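Local coordinates for protein globin (Bacillus anthracis, PDB 5V3T) that binds heme, with cyanide in its ligand pocket here, and as a group II truncated hemoglobin probably carries or handles oxygen, at residues E19-T24 and Q96-T101. Sequence-based numbering, arbitrary orientation.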
loop_
_atom_site.group_PDB
_atom_site.type_symbol
_atom_site.label_atom_id
_atom_site.label_comp_id
_atom_site.label_asym_id
_atom_site.label_seq_id
_atom_site.Cartn_x
_atom_site.Cartn_y
_atom_site.Cartn_z
ATOM N N GLU A 19 -2.561 -21.688 -0.382
ATOM C CA GLU A 19 -3.996 -21.384 -0.312
ATOM C C GLU A 19 -4.439 -21.347 1.150
ATOM O O GLU A 19 -5.013 -20.365 1.622
ATOM C CB GLU A 19 -4.825 -22.422 -1.081
ATOM C CG GLU A 19 -4.684 -22.346 -2.589
ATOM C CD GLU A 19 -5.387 -21.146 -3.208
ATOM O OE1 GLU A 19 -6.492 -20.789 -2.736
ATOM O OE2 GLU A 19 -4.827 -20.565 -4.166
ATOM N N ILE A 20 -4.139 -22.420 1.872
ATOM C CA ILE A 20 -4.586 -22.559 3.251
ATOM C C ILE A 20 -3.868 -21.605 4.197
ATOM O O ILE A 20 -4.489 -21.049 5.109
ATOM C CB ILE A 20 -4.371 -24.001 3.752
ATOM C CG1 ILE A 20 -5.152 -24.979 2.875
ATOM C CG2 ILE A 20 -4.796 -24.137 5.201
ATOM C CD1 ILE A 20 -4.841 -26.432 3.167
ATOM N N LEU A 21 -2.572 -21.402 3.973
ATOM C CA LEU A 21 -1.788 -20.517 4.829
ATOM C C LEU A 21 -2.333 -19.103 4.756
ATOM O O LEU A 21 -2.579 -18.468 5.783
ATOM C CB LEU A 21 -0.299 -20.557 4.446
ATOM C CG LEU A 21 0.675 -19.638 5.196
ATOM C CD1 LEU A 21 0.797 -20.034 6.660
ATOM C CD2 LEU A 21 2.041 -19.676 4.530
ATOM N N VAL A 22 -2.570 -18.627 3.536
ATOM C CA VAL A 22 -2.981 -17.245 3.336
ATOM C C VAL A 22 -4.423 -17.020 3.789
ATOM O O VAL A 22 -4.724 -16.008 4.431
ATOM C CB VAL A 22 -2.802 -16.839 1.860
ATOM C CG1 VAL A 22 -3.415 -15.460 1.576
ATOM C CG2 VAL A 22 -1.324 -16.844 1.525
ATOM N N ASP A 23 -5.302 -17.978 3.506
ATOM C CA ASP A 23 -6.679 -17.876 3.985
ATOM C C ASP A 23 -6.686 -17.844 5.514
ATOM O O ASP A 23 -7.401 -17.048 6.131
ATOM C CB ASP A 23 -7.527 -19.029 3.450
ATOM C CG ASP A 23 -7.882 -18.853 1.981
ATOM O OD1 ASP A 23 -7.730 -17.729 1.459
ATOM O OD2 ASP A 23 -8.300 -19.837 1.341
ATOM N N THR A 24 -5.870 -18.701 6.125
ATOM C CA THR A 24 -5.745 -18.735 7.582
ATOM C C THR A 24 -5.119 -17.435 8.099
ATOM O O THR A 24 -5.598 -16.852 9.076
ATOM C CB THR A 24 -4.904 -19.938 8.043
ATOM O OG1 THR A 24 -5.559 -21.140 7.624
ATOM C CG2 THR A 24 -4.728 -19.952 9.562
ATOM N N GLN A 96 1.129 -17.715 13.648
ATOM C CA GLN A 96 -0.029 -18.507 14.056
ATOM C C GLN A 96 -0.628 -19.254 12.863
ATOM O O GLN A 96 -1.064 -20.397 12.999
ATOM C CB GLN A 96 -1.083 -17.619 14.701
ATOM C CG GLN A 96 -0.592 -16.916 15.953
ATOM C CD GLN A 96 -1.595 -15.911 16.474
ATOM O OE1 GLN A 96 -1.414 -14.703 16.336
ATOM N NE2 GLN A 96 -2.664 -16.409 17.069
ATOM N N ALA A 97 -0.658 -18.603 11.701
ATOM C CA ALA A 97 -1.114 -19.256 10.475
ATOM C C ALA A 97 -0.204 -20.441 10.123
ATOM O O ALA A 97 -0.678 -21.497 9.711
ATOM C CB ALA A 97 -1.164 -18.259 9.320
ATOM N N MET A 98 1.102 -20.261 10.294
ATOM C CA MET A 98 2.050 -21.321 10.008
ATOM C C MET A 98 1.869 -22.488 10.978
ATOM O O MET A 98 1.949 -23.645 10.575
ATOM C CB MET A 98 3.487 -20.808 10.075
ATOM C CG MET A 98 3.904 -19.942 8.880
ATOM S SD MET A 98 5.584 -19.322 9.094
ATOM C CE MET A 98 5.938 -18.851 7.398
ATOM N N ASP A 99 1.658 -22.179 12.258
ATOM C CA ASP A 99 1.368 -23.210 13.236
ATOM C C ASP A 99 0.126 -23.995 12.804
ATOM O O ASP A 99 0.154 -25.225 12.709
ATOM C CB ASP A 99 1.170 -22.601 14.629
ATOM C CG ASP A 99 2.481 -22.168 15.270
ATOM O OD1 ASP A 99 3.556 -22.486 14.715
ATOM O OD2 ASP A 99 2.439 -21.519 16.336
ATOM N N ASP A 100 -0.940 -23.274 12.482
ATOM C CA ASP A 100 -2.214 -23.899 12.140
ATOM C C ASP A 100 -2.105 -24.724 10.860
ATOM O O ASP A 100 -2.806 -25.717 10.688
ATOM C CB ASP A 100 -3.276 -22.833 11.925
ATOM C CG ASP A 100 -3.757 -22.202 13.226
ATOM O OD1 ASP A 100 -3.244 -22.549 14.309
ATOM O OD2 ASP A 100 -4.618 -21.310 13.135
ATOM N N THR A 101 -1.215 -24.317 9.971
ATOM C CA THR A 101 -1.127 -24.993 8.687
ATOM C C THR A 101 -0.043 -26.060 8.679
ATOM O O THR A 101 0.143 -26.743 7.671
ATOM C CB THR A 101 -0.864 -23.989 7.553
ATOM O OG1 THR A 101 0.335 -23.269 7.828
ATOM C CG2 THR A 101 -2.005 -23.006 7.468
#
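Ile20, at the outer edge of the contact, lays its CG2 methyl against CG2 of Thr101 at 3.8 Å, the two side chains running past each other in opposite directions. One residue on, Leu21 is the buried residue of this helix that fills the interface, against Ala97 and Met98. With CG anti to the backbone N (chi1 177°), its CD1 methyl reaches across to helix 84-101 and meets the backbone there, 3.6 Å from Ala97 C. The same methyl touches Ala97 CB and Met98 CG, each at 3.8 Å, and lies close to Thr101 OG1, where the two side chains cross at about a right angle. Thr101 in turn presses CG2 to within 3.6 Å of Leu21 CA, while its hydroxyl bonds back to Ala97 O of its own helix. The far face of helix 14-31, at Val22, packs on helix 44-57. Thr24 closes the contact where the backbones come nearest, its CA 5.5 Å from that of Ala97. Its CG2 methyl sits on Ala97 CA and beside the carboxylate of Asp100, whose OD2 is hydrogen-bonded to Tyr28 further along helix 14-31. The hydroxyl is turned inward to its own helix, OG1 giving a 2.7 Å bond to Ile20 O. That carbonyl also takes the Thr24 amide, from the opposite face of its plane, and Ala97 O is held in the same two-sided way by the amide and hydroxyl of Thr101. Both threonine hydroxyls thus donate within their own helices, no hydrogen bond crosses, and van der Waals packing joins the segments. The axes of these short segments approach to 8.8 Å at 135°, midway between perpendicular and antiparallel. Met98 also touches Val111 of helix 105-122. The contact packs helix 14-31 against helix 84-101, which correspond, by their place in the fold, to helices B and G of the shortened, all-helical truncated hemoglobin fold.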